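Side-chain contacts in shikimate dehydrogenase (NADP(+)) (PDB 3TNL), which probably catalyses the reversible NADPH-linked reduction of 3-dehydroshikimate to shikimate, a step of the chorismate pathway that leads to the aromatic amino acids: residues Q84-A88 with M89-G93; K101-I104 with H105-L108; P266-R270 with L271-A275; K239-E242 with G243-L246. All blocks are in the same frame, centred on the assembly; numbering follows the deposited sequence.

Overall arrangement
The four contacts form two local pairs, one in each domain of the enzyme. Along the chain the order is contact 1, contact 2, contact 4, contact 3. Contacts 1 and 2 belong to the substrate-binding domain with its mixed sheet; their centres are about 15 Å apart, and Arg87 NH1 probably donates to Tyr107 O at 2.9 Å. At the parallel, Rossmann-type sheet, contact 4 lies in the loop before strand 258-261, and contact 3 runs from the loop after it into helix 270-277; their centres are about 10 Å apart, and Leu271 packs on Thr245 between them. The two pairs stand about 32 to 42 Å apart, centre to centre. Contact 2 holds Lys101 of the active site, whereas contact 4 touches the adenine of NAD.

Contact 1: Q84-A88 with M89-G93; sequences QGFRA and MNLRG
Leu91 lays its CD1 methyl over one face of the Phe86 ring, while Met89 brings its sulfur up to the edge of the same ring. The methyl stands 3.7 Å from the centroid of the Phe86 ring and 14° off its normal, a CH-pi contact displaced slightly toward CD1 of the phenylalanine. Met89 SD lies 4.0 Å from Phe86 CD1, near the ring plane, which makes a Met-aromatic contact of the edge type. With CG beside its backbone N (chi1 -66°) and a nearly extended chi2, the methionine carries SD past Gly85 O to that edge. Face and edge of one aromatic ring thus each receive a flexible apolar group.

The backbone that brings these groups together is a Schellman motif closing helix 79-88. Met89 N makes the last regular helix bond, to Gly85 O at 2.8 Å. The motif itself is the pair that follows: Leu91 N reaches back to Phe86 O at 3.2 Å, and Asn90 N to Arg87 O at 3.0 Å. Asn90 takes the left-handed conformation (phi 57°), one that asparagine tolerates better than most residues.

Around this helix end, Phe86 meets Trp94 of strand 93-96 and Ile43 of strand 38-44, Leu91 rests on Leu39, and Met89 packs against Phe72 of the second subunit.

Contact 2: K101-I104 with H105-L108; sequences KTNI and HKYL
A single water ties Lys101 to His105 by three hydrogen bonds: it donates to Lys101 O at 2.8 Å, accepts from His105 N at 3.0 Å, and pairs with His105 ND1 at 3.0 Å. It bridges the entry of a short 3-10 segment, residues 104-107, in the loop between strands 93-96 and 110-111. The water lies in the plane of the imidazole, at its edge. A chi1 of 68°, which sets CG between the backbone N and the carbonyl carbon, turns the ring back so that its edge faces Thr102 O and the water. A residue with a nitrogen so close to its own backbone suits this place, since ring and amide can share one water.

Two i to i+3 backbone bonds cross from 101-104 to 105-108. Lys106 N donates to Asn103 O, and Tyr107 N to Ile104 O at 2.8 Å with an N-H...O angle of 161°; Leu108 N to His105 O continues the series. Ile104 is the buried residue here: its branched side chain packs on Val83, Trp94, Val96 and Val124, joining the loop to helix 79-88 and to the sheet. Lys106 lays CB, CG and CD against Asn103 O, and its CB also sits 3.9 Å above the centre of the Tyr107 ring.

Lys101, inferred to be the proton acceptor, lies in this same loop, just before the turn. Asn103 and Lys106 run side by side in the same direction, with Lys106 CE 3.8 Å from Asn103 OD1 and Lys106 CG 3.1 Å from Asn103 O.

Contact 3: P266-R270 with L271-A275; sequences PTKTR and LLEIA
Arg270 lays its guanidinium flat across Ile274, whose CG1 sits 3.6 Å above the plane, over the centre of the group. The two side chains cross at about a right angle. A bend at chi2 swings the arginine, otherwise extended, back along the first turn of the helix; there its edge meets Glu273. Arg270 NH2 and Glu273 OE1 form a salt bridge of 2.9 Å that uses the anti lone pair of the carboxylate, with the two planes 74° apart. Glu277 is a second salt-bridge partner of NH2, so the guanidinium combines acidic partners with hydrocarbon on one face.

Glu273 has a further tie through its other oxygen: a water donates to Glu273 OE2 at 2.6 Å and to Lys268 O at 2.9 Å. An acid near the start of a helix is well suited to its place, as the dipole there would probably stabilise its negative charge. The aliphatic part of Lys268 crosses it, CD lying 3.8 Å from Glu273 CG, while the ammonium bridges to Glu276.

Thr269 occupies the N-cap. Its OG1 is set between the backbone N and the carbonyl carbon (chi1 54°), from where it accepts the amide of Leu272 at 3.3 Å in a nearly straight bond (170°). The same hydroxyl also pairs with Asp261 at the end of strand 258-261. Leu271 and Leu272 turn to the parallel sheet, touching Val259 and Thr282. This is a threonine-capped helix start linking successive strands, 258-261 and 281-283, of the Rossmann-type domain.

Contact 4: K239-E242 with G243-L246; sequences KPFE and GETL. With NAD (nicotinamide-adenine-dinucleotide), chain H.
Phe241 and Glu244 meet first through their backbones: Glu244 N donates to Phe241 O at 3.2 Å, closing a type II beta turn over Glu242 and Gly243. Gly243 fits the third position of the turn, where phi is 89°; a side chain there would jam against the carbonyl oxygen of Glu242.

Contacts of the aromatic ring come next. Glu244 brings its carboxylate to the edge of the Phe241 ring, OE1 lying 3.4 Å from CD1, and the two planes stand 77° apart. This arrangement would suit a negative oxygen, since the C-H rim of a ring is slightly positive. With CG anti to its carbonyl carbon (chi1 -58°) and an extended chain beyond, the glutamate runs back over the turn to reach that rim. The faces of the ring are covered from opposite sides: Pro240 CG lies 3.8 Å above one, and over the other comes the adenine amino nitrogen of NAD, N6A, 3.5 Å from Phe241 CE1.

Leu246 adds an apolar contact, its CD2 lying 3.7 Å from NAD C2A. Solvent supplies a last link, for a water donates to Glu244 OE1 at 2.8 Å and only weakly to Pro240 O.

Phe241 and Leu246 thus give the adenine a mainly nonpolar wall. Phenylalanine and leucine touch the base without demanding a polar partner, whereas directional bonds to NAD come from residues such as Asn185, Asp188 and the glycine-rich loop; the carboxylate of Glu244 stays at the ring edge, where OE1 takes its hydrogen bond from water.

Contact 1: Q84-A88 with M89-G93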
loop_
_atom_site.group_PDB
_atom_site.type_symbol
_atom_site.label_atom_id
_atom_site.label_comp_id
_atom_site.label_asym_id
_atom_site.label_seq_id
_atom_site.Cartn_x
_atom_site.Cartn_y
_atom_site.Cartn_z
ATOM N N GLN B 84 -13.392 -1.345 -2.969
ATOM C CA GLN B 84 -13.769 0.047 -3.257
ATOM C C GLN B 84 -12.606 0.973 -2.963
ATOM O O GLN B 84 -12.270 1.877 -3.753
ATOM C CB GLN B 84 -15.006 0.470 -2.462
ATOM C CG GLN B 84 -16.265 -0.258 -2.855
ATOM C CD GLN B 84 -17.540 0.449 -2.419
ATOM O OE1 GLN B 84 -17.500 1.517 -1.799
ATOM N NE2 GLN B 84 -18.689 -0.148 -2.750
ATOM N N GLY B 85 -11.925 0.703 -1.853
ATOM C CA GLY B 85 -10.790 1.518 -1.462
ATOM C C GLY B 85 -9.644 1.419 -2.472
ATOM O O GLY B 85 -9.037 2.432 -2.855
ATOM N N PHE B 86 -9.405 0.200 -2.971
ATOM C CA PHE B 86 -8.344 -0.003 -3.966
ATOM C C PHE B 86 -8.678 0.715 -5.265
ATOM O O PHE B 86 -7.814 1.255 -5.915
ATOM C CB PHE B 86 -8.125 -1.481 -4.288
ATOM C CG PHE B 86 -7.372 -2.264 -3.228
ATOM C CD1 PHE B 86 -6.749 -1.650 -2.136
ATOM C CD2 PHE B 86 -7.240 -3.626 -3.383
ATOM C CE1 PHE B 86 -6.016 -2.425 -1.191
ATOM C CE2 PHE B 86 -6.509 -4.385 -2.508
ATOM C CZ PHE B 86 -5.872 -3.792 -1.395
ATOM N N ARG B 87 -9.945 0.770 -5.630
ATOM C CA ARG B 87 -10.350 1.540 -6.814
ATOM C C ARG B 87 -9.981 3.021 -6.595
ATOM O O ARG B 87 -9.387 3.680 -7.448
ATOM C CB ARG B 87 -11.853 1.456 -7.057
ATOM C CG ARG B 87 -12.388 0.116 -7.573
ATOM C CD ARG B 87 -13.886 0.196 -7.749
ATOM N NE ARG B 87 -14.494 -1.047 -8.215
ATOM C CZ ARG B 87 -14.649 -1.384 -9.496
ATOM N NH1 ARG B 87 -15.248 -2.534 -9.806
ATOM N NH2 ARG B 87 -14.245 -0.580 -10.463
ATOM N N ALA B 88 -10.342 3.546 -5.429
ATOM C CA ALA B 88 -10.110 4.961 -5.110
ATOM C C ALA B 88 -8.658 5.314 -4.934
ATOM O O ALA B 88 -8.287 6.465 -5.140
ATOM C CB ALA B 88 -10.958 5.386 -3.885
ATOM N N MET B 89 -7.841 4.337 -4.529
ATOM C CA MET B 89 -6.383 4.497 -4.416
ATOM C C MET B 89 -5.679 4.318 -5.761
ATOM O O MET B 89 -4.467 4.488 -5.839
ATOM C CB MET B 89 -5.802 3.454 -3.446
ATOM C CG MET B 89 -6.231 3.606 -2.013
ATOM S SD MET B 89 -5.985 2.133 -0.998
ATOM C CE MET B 89 -4.204 1.998 -0.950
ATOM N N ASN B 90 -6.441 3.922 -6.773
ATOM C CA ASN B 90 -5.933 3.647 -8.125
ATOM C C ASN B 90 -4.830 2.587 -8.157
ATOM O O ASN B 90 -3.871 2.711 -8.910
ATOM C CB ASN B 90 -5.427 4.927 -8.812
ATOM C CG ASN B 90 -5.380 4.793 -10.327
ATOM O OD1 ASN B 90 -6.202 4.078 -10.912
ATOM N ND2 ASN B 90 -4.452 5.498 -10.967
ATOM N N LEU B 91 -4.963 1.537 -7.347
ATOM C CA LEU B 91 -3.982 0.450 -7.404
ATOM C C LEU B 91 -4.006 -0.222 -8.766
ATOM O O LEU B 91 -5.062 -0.456 -9.348
ATOM C CB LEU B 91 -4.238 -0.628 -6.358
ATOM C CG LEU B 91 -4.073 -0.265 -4.886
ATOM C CD1 LEU B 91 -3.761 -1.590 -4.134
ATOM C CD2 LEU B 91 -3.040 0.801 -4.625
ATOM N N ARG B 92 -2.814 -0.540 -9.258
ATOM C CA ARG B 92 -2.710 -1.236 -10.547
ATOM C C ARG B 92 -3.264 -2.671 -10.478
ATOM O O ARG B 92 -3.786 -3.202 -11.467
ATOM C CB ARG B 92 -1.249 -1.297 -10.943
ATOM C CG ARG B 92 -0.949 -2.137 -12.182
ATOM C CD ARG B 92 -1.727 -1.706 -13.425
ATOM N NE ARG B 92 -1.346 -2.514 -14.563
ATOM C CZ ARG B 92 -2.017 -2.554 -15.711
ATOM N NH1 ARG B 92 -1.594 -3.348 -16.681
ATOM N NH2 ARG B 92 -3.124 -1.834 -15.903
ATOM N N GLY B 93 -3.157 -3.316 -9.322
ATOM C CA GLY B 93 -3.631 -4.671 -9.173
ATOM C C GLY B 93 -3.340 -5.269 -7.820
ATOM O O GLY B 93 -2.775 -4.603 -6.954
#

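Contact 2: K101-I104 with H105-L108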
loop_
_atom_site.group_PDB
_atom_site.type_symbol
_atom_site.label_atom_id
_atom_site.label_comp_id
_atom_site.label_asym_id
_atom_site.label_seq_id
_atom_site.Cartn_x
_atom_site.Cartn_y
_atom_site.Cartn_z
ATOM N N LYS B 101 -11.565 -15.667 -2.902
ATOM C CA LYS B 101 -11.441 -15.945 -4.350
ATOM C C LYS B 101 -12.742 -16.192 -5.093
ATOM O O LYS B 101 -12.848 -15.855 -6.257
ATOM C CB LYS B 101 -10.468 -17.087 -4.604
ATOM C CG LYS B 101 -9.084 -16.801 -4.100
ATOM C CD LYS B 101 -8.092 -17.888 -4.483
ATOM C CE LYS B 101 -8.403 -19.215 -3.826
ATOM N NZ LYS B 101 -7.432 -20.290 -4.249
ATOM N N THR B 102 -13.706 -16.820 -4.439
ATOM C CA THR B 102 -14.983 -17.093 -5.096
ATOM C C THR B 102 -16.039 -15.999 -4.930
ATOM O O THR B 102 -17.061 -16.037 -5.600
ATOM C CB THR B 102 -15.556 -18.447 -4.665
ATOM O OG1 THR B 102 -15.878 -18.414 -3.276
ATOM C CG2 THR B 102 -14.582 -19.561 -4.934
ATOM N N ASN B 103 -15.796 -15.014 -4.061
ATOM C CA ASN B 103 -16.743 -13.912 -3.869
ATOM C C ASN B 103 -16.379 -12.618 -4.582
ATOM O O ASN B 103 -17.247 -11.820 -4.886
ATOM C CB ASN B 103 -16.860 -13.546 -2.379
ATOM C CG ASN B 103 -17.641 -14.562 -1.554
ATOM O OD1 ASN B 103 -18.398 -15.360 -2.075
ATOM N ND2 ASN B 103 -17.473 -14.491 -0.231
ATOM N N ILE B 104 -15.100 -12.443 -4.896
ATOM C CA ILE B 104 -14.620 -11.123 -5.372
ATOM C C ILE B 104 -15.205 -10.699 -6.705
ATOM O O ILE B 104 -15.340 -9.509 -6.939
ATOM C CB ILE B 104 -13.088 -10.988 -5.321
ATOM C CG1 ILE B 104 -12.665 -9.510 -5.414
ATOM C CG2 ILE B 104 -12.431 -11.854 -6.369
ATOM C CD1 ILE B 104 -11.138 -9.300 -5.284
ATOM N N HIS B 105 -15.584 -11.657 -7.554
ATOM C CA HIS B 105 -16.136 -11.309 -8.845
ATOM C C HIS B 105 -17.292 -10.326 -8.711
ATOM O O HIS B 105 -17.512 -9.532 -9.612
ATOM C CB HIS B 105 -16.624 -12.543 -9.612
ATOM C CG HIS B 105 -17.816 -13.185 -8.980
ATOM N ND1 HIS B 105 -17.715 -14.108 -7.956
ATOM C CD2 HIS B 105 -19.142 -12.997 -9.190
ATOM C CE1 HIS B 105 -18.930 -14.478 -7.586
ATOM N NE2 HIS B 105 -19.810 -13.804 -8.305
ATOM N N LYS B 106 -18.031 -10.379 -7.600
ATOM C CA LYS B 106 -19.154 -9.468 -7.331
ATOM C C LYS B 106 -18.771 -7.991 -7.429
ATOM O O LYS B 106 -19.593 -7.128 -7.765
ATOM C CB LYS B 106 -19.681 -9.648 -5.882
ATOM C CG LYS B 106 -20.169 -11.038 -5.431
ATOM C CD LYS B 106 -20.419 -10.997 -3.877
ATOM C CE LYS B 106 -20.441 -12.378 -3.189
ATOM N NZ LYS B 106 -21.580 -13.240 -3.560
ATOM N N TYR B 107 -17.512 -7.710 -7.115
ATOM C CA TYR B 107 -17.006 -6.360 -7.014
ATOM C C TYR B 107 -16.106 -5.948 -8.161
ATOM O O TYR B 107 -15.555 -4.840 -8.123
ATOM C CB TYR B 107 -16.245 -6.199 -5.673
ATOM C CG TYR B 107 -17.068 -6.679 -4.504
ATOM C CD1 TYR B 107 -18.329 -6.145 -4.288
ATOM C CD2 TYR B 107 -16.608 -7.662 -3.630
ATOM C CE1 TYR B 107 -19.107 -6.575 -3.245
ATOM C CE2 TYR B 107 -17.397 -8.098 -2.567
ATOM C CZ TYR B 107 -18.649 -7.553 -2.411
ATOM O OH TYR B 107 -19.469 -7.938 -1.371
ATOM N N LEU B 108 -15.962 -6.823 -9.166
ATOM C CA LEU B 108 -15.140 -6.551 -10.329
ATOM C C LEU B 108 -15.999 -6.202 -11.523
ATOM O O LEU B 108 -17.245 -6.280 -11.466
ATOM C CB LEU B 108 -14.259 -7.764 -10.627
ATOM C CG LEU B 108 -13.412 -8.326 -9.468
ATOM C CD1 LEU B 108 -12.536 -9.498 -9.941
ATOM C CD2 LEU B 108 -12.549 -7.229 -8.817
HETATM O O HOH W 1 -14.720 -14.538 -7.881
#

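Contact 3: P266-R270 with L271-A275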
loop_
_atom_site.group_PDB
_atom_site.type_symbol
_atom_site.label_atom_id
_atom_site.label_comp_id
_atom_site.label_asym_id
_atom_site.label_seq_id
_atom_site.Cartn_x
_atom_site.Cartn_y
_atom_site.Cartn_z
ATOM N N PRO B 266 6.546 -30.480 2.326
ATOM C CA PRO B 266 7.942 -30.825 1.932
ATOM C C PRO B 266 8.176 -30.883 0.435
ATOM O O PRO B 266 7.220 -31.012 -0.326
ATOM C CB PRO B 266 8.096 -32.224 2.492
ATOM C CG PRO B 266 6.750 -32.798 2.389
ATOM C CD PRO B 266 5.853 -31.689 2.801
ATOM N N THR B 267 9.443 -30.777 0.026
ATOM C CA THR B 267 9.818 -30.815 -1.380
ATOM C C THR B 267 9.603 -32.196 -2.033
ATOM O O THR B 267 9.554 -32.306 -3.250
ATOM C CB THR B 267 11.228 -30.339 -1.622
ATOM O OG1 THR B 267 12.139 -31.193 -0.904
ATOM C CG2 THR B 267 11.404 -28.883 -1.181
ATOM N N LYS B 268 9.394 -33.230 -1.225
ATOM C CA LYS B 268 9.090 -34.563 -1.742
ATOM C C LYS B 268 8.093 -35.232 -0.807
ATOM O O LYS B 268 8.469 -35.687 0.271
ATOM C CB LYS B 268 10.375 -35.380 -1.876
ATOM C CG LYS B 268 10.224 -36.671 -2.665
ATOM C CD LYS B 268 11.494 -37.524 -2.656
ATOM C CE LYS B 268 12.696 -36.778 -3.125
ATOM N NZ LYS B 268 13.877 -37.704 -3.382
ATOM N N THR B 269 6.818 -35.161 -1.164
ATOM C CA THR B 269 5.770 -35.820 -0.409
ATOM C C THR B 269 5.947 -37.333 -0.471
ATOM O O THR B 269 6.758 -37.840 -1.253
ATOM C CB THR B 269 4.400 -35.539 -0.935
ATOM O OG1 THR B 269 4.393 -35.883 -2.337
ATOM C CG2 THR B 269 4.013 -34.058 -0.733
ATOM N N ARG B 270 5.235 -38.055 0.398
ATOM C CA ARG B 270 5.311 -39.516 0.357
ATOM C C ARG B 270 4.910 -40.027 -1.015
ATOM O O ARG B 270 5.545 -40.967 -1.527
ATOM C CB ARG B 270 4.504 -40.164 1.489
ATOM C CG ARG B 270 4.547 -41.678 1.543
ATOM C CD ARG B 270 5.952 -42.225 1.697
ATOM N NE ARG B 270 5.900 -43.678 1.637
ATOM C CZ ARG B 270 6.850 -44.462 1.145
ATOM N NH1 ARG B 270 6.625 -45.777 1.090
ATOM N NH2 ARG B 270 7.973 -43.965 0.612
ATOM N N LEU B 271 3.879 -39.455 -1.623
ATOM C CA LEU B 271 3.512 -39.832 -3.004
ATOM C C LEU B 271 4.731 -39.715 -3.936
ATOM O O LEU B 271 4.950 -40.627 -4.725
ATOM C CB LEU B 271 2.379 -38.950 -3.505
ATOM C CG LEU B 271 1.991 -39.105 -4.978
ATOM C CD1 LEU B 271 1.487 -40.513 -5.242
ATOM C CD2 LEU B 271 0.936 -38.060 -5.344
ATOM N N LEU B 272 5.417 -38.571 -3.941
ATOM C CA LEU B 272 6.601 -38.422 -4.832
ATOM C C LEU B 272 7.692 -39.421 -4.513
ATOM O O LEU B 272 8.337 -39.912 -5.428
ATOM C CB LEU B 272 7.088 -36.974 -4.888
ATOM C CG LEU B 272 6.032 -35.964 -5.390
ATOM C CD1 LEU B 272 6.686 -34.556 -5.513
ATOM C CD2 LEU B 272 5.457 -36.370 -6.743
ATOM N N GLU B 273 7.890 -39.751 -3.238
ATOM C CA GLU B 273 8.877 -40.771 -2.897
ATOM C C GLU B 273 8.488 -42.110 -3.552
ATOM O O GLU B 273 9.335 -42.787 -4.125
ATOM C CB GLU B 273 8.972 -40.987 -1.373
ATOM C CG GLU B 273 9.496 -39.884 -0.532
ATOM C CD GLU B 273 9.616 -40.278 0.942
ATOM O OE1 GLU B 273 9.322 -41.462 1.272
ATOM O OE2 GLU B 273 10.088 -39.423 1.754
ATOM N N ILE B 274 7.245 -42.531 -3.415
ATOM C CA ILE B 274 6.787 -43.785 -3.978
ATOM C C ILE B 274 6.945 -43.744 -5.484
ATOM O O ILE B 274 7.400 -44.711 -6.101
ATOM C CB ILE B 274 5.327 -44.096 -3.584
ATOM C CG1 ILE B 274 5.225 -44.285 -2.075
ATOM C CG2 ILE B 274 4.885 -45.364 -4.301
ATOM C CD1 ILE B 274 3.763 -44.235 -1.539
ATOM N N ALA B 275 6.596 -42.610 -6.100
ATOM C CA ALA B 275 6.761 -42.466 -7.541
ATOM C C ALA B 275 8.203 -42.641 -7.952
ATOM O O ALA B 275 8.502 -43.347 -8.913
ATOM C CB ALA B 275 6.236 -41.117 -7.995
HETATM O O HOH W 2 10.780 -37.002 1.334
#

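Contact 4: K239-E242 with G243-L246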
loop_
_atom_site.group_PDB
_atom_site.type_symbol
_atom_site.label_atom_id
_atom_site.label_comp_id
_atom_site.label_asym_id
_atom_site.label_seq_id
_atom_site.Cartn_x
_atom_site.Cartn_y
_atom_site.Cartn_z
ATOM N N LYS B 239 1.659 -30.966 5.971
ATOM C CA LYS B 239 1.091 -30.840 7.321
ATOM C C LYS B 239 -0.352 -30.376 7.186
ATOM O O LYS B 239 -0.602 -29.457 6.406
ATOM C CB LYS B 239 1.898 -29.831 8.159
ATOM C CG LYS B 239 1.168 -29.329 9.423
ATOM C CD LYS B 239 0.009 -28.375 9.046
ATOM C CE LYS B 239 -0.914 -28.041 10.218
ATOM N NZ LYS B 239 -2.147 -27.214 9.854
ATOM N N PRO B 240 -1.293 -30.943 7.979
ATOM C CA PRO B 240 -1.158 -31.948 9.056
ATOM C C PRO B 240 -1.171 -33.418 8.607
ATOM O O PRO B 240 -1.379 -34.312 9.416
ATOM C CB PRO B 240 -2.386 -31.640 9.927
ATOM C CG PRO B 240 -3.415 -31.315 8.930
ATOM C CD PRO B 240 -2.679 -30.464 7.903
ATOM N N PHE B 241 -0.880 -33.635 7.325
ATOM C CA PHE B 241 -0.896 -34.956 6.706
ATOM C C PHE B 241 0.472 -35.338 6.115
ATOM O O PHE B 241 0.552 -36.055 5.109
ATOM C CB PHE B 241 -1.951 -34.994 5.587
ATOM C CG PHE B 241 -3.344 -34.584 6.011
ATOM C CD1 PHE B 241 -4.141 -35.440 6.754
ATOM C CD2 PHE B 241 -3.845 -33.372 5.629
ATOM C CE1 PHE B 241 -5.444 -35.071 7.135
ATOM C CE2 PHE B 241 -5.124 -33.013 5.981
ATOM C CZ PHE B 241 -5.906 -33.851 6.775
ATOM N N GLU B 242 1.559 -34.866 6.708
ATOM C CA GLU B 242 2.875 -35.162 6.183
ATOM C C GLU B 242 3.185 -36.629 6.425
ATOM O O GLU B 242 2.947 -37.186 7.516
ATOM C CB GLU B 242 3.909 -34.245 6.847
ATOM C CG GLU B 242 5.251 -34.303 6.166
ATOM C CD GLU B 242 6.210 -33.199 6.564
ATOM O OE1 GLU B 242 5.880 -32.398 7.472
ATOM O OE2 GLU B 242 7.315 -33.166 6.001
ATOM N N GLY B 243 3.723 -37.275 5.393
ATOM C CA GLY B 243 4.070 -38.709 5.454
ATOM C C GLY B 243 2.912 -39.605 5.032
ATOM O O GLY B 243 3.055 -40.807 4.979
ATOM N N GLU B 244 1.739 -39.001 4.789
ATOM C CA GLU B 244 0.556 -39.713 4.322
ATOM C C GLU B 244 0.413 -39.605 2.814
ATOM O O GLU B 244 0.914 -38.659 2.187
ATOM C CB GLU B 244 -0.742 -39.166 4.959
ATOM C CG GLU B 244 -0.799 -39.189 6.498
ATOM C CD GLU B 244 -2.127 -38.720 7.063
ATOM O OE1 GLU B 244 -2.111 -37.905 8.041
ATOM O OE2 GLU B 244 -3.161 -39.184 6.542
ATOM N N THR B 245 -0.249 -40.603 2.223
ATOM C CA THR B 245 -0.551 -40.604 0.810
ATOM C C THR B 245 -1.959 -41.160 0.546
ATOM O O THR B 245 -2.477 -41.926 1.350
ATOM C CB THR B 245 0.519 -41.400 0.014
ATOM O OG1 THR B 245 0.237 -41.275 -1.378
ATOM C CG2 THR B 245 0.558 -42.883 0.408
ATOM N N LEU B 246 -2.568 -40.703 -0.550
ATOM C CA LEU B 246 -3.824 -41.266 -1.057
ATOM C C LEU B 246 -3.595 -42.394 -2.090
ATOM O O LEU B 246 -4.538 -43.017 -2.515
ATOM C CB LEU B 246 -4.677 -40.188 -1.681
ATOM C CG LEU B 246 -5.178 -39.113 -0.705
ATOM C CD1 LEU B 246 -5.914 -38.002 -1.464
ATOM C CD2 LEU B 246 -6.041 -39.709 0.453
HETATM P PA NAD H . -8.959 -26.796 -0.391
HETATM O O1A NAD H . -9.197 -26.668 1.112
HETATM O O2A NAD H . -9.669 -25.827 -1.317
HETATM O O5B NAD H . -9.232 -28.332 -0.827
HETATM C C5B NAD H . -8.790 -29.466 -0.078
HETATM C C4B NAD H . -8.873 -30.722 -0.954
HETATM O O4B NAD H . -8.209 -31.805 -0.283
HETATM C C3B NAD H . -10.294 -31.225 -1.118
HETATM O O3B NAD H . -10.384 -31.895 -2.400
HETATM C C2B NAD H . -10.475 -32.246 -0.020
HETATM O O2B NAD H . -11.432 -33.249 -0.332
HETATM C C1B NAD H . -9.091 -32.859 0.039
HETATM N N9A NAD H . -8.683 -33.472 1.308
HETATM C C8A NAD H . -8.309 -32.794 2.419
HETATM N N7A NAD H . -7.930 -33.673 3.371
HETATM C C5A NAD H . -8.037 -34.935 2.887
HETATM C C6A NAD H . -7.811 -36.219 3.339
HETATM N N6A NAD H . -7.337 -36.429 4.572
HETATM N N1A NAD H . -8.010 -37.273 2.518
HETATM C C2A NAD H . -8.483 -37.090 1.260
HETATM N N3A NAD H . -8.735 -35.866 0.743
HETATM C C4A NAD H . -8.525 -34.774 1.512
HETATM O O3 NAD H . -7.373 -26.707 -0.575
HETATM P PN NAD H . -6.563 -26.079 -1.813
HETATM O O1N NAD H . -6.430 -24.581 -1.693
HETATM O O2N NAD H . -7.064 -26.701 -3.118
HETATM O O5D NAD H . -5.058 -26.594 -1.552
HETATM C C5D NAD H . -4.793 -27.991 -1.608
HETATM C C4D NAD H . -3.281 -28.098 -1.613
HETATM O O4D NAD H . -2.755 -27.348 -2.722
HETATM C C3D NAD H . -2.675 -27.487 -0.360
HETATM O O3D NAD H . -1.705 -28.400 0.164
HETATM C C2D NAD H . -2.016 -26.204 -0.840
HETATM O O2D NAD H . -0.899 -25.800 -0.017
HETATM C C1D NAD H . -1.631 -26.574 -2.266
HETATM N N1N NAD H . -1.467 -25.465 -3.208
HETATM C C2N NAD H . -0.295 -25.308 -3.851
HETATM C C3N NAD H . -0.118 -24.275 -4.766
HETATM C C7N NAD H . 1.171 -24.078 -5.496
HETATM O O7N NAD H . 1.353 -22.954 -5.961
HETATM N N7N NAD H . 2.034 -25.107 -5.642
HETATM C C4N NAD H . -1.179 -23.389 -5.011
HETATM C C5N NAD H . -2.382 -23.576 -4.338
HETATM C C6N NAD H . -2.507 -24.625 -3.428
HETATM O O HOH W 3 -0.400 -37.520 10.270
#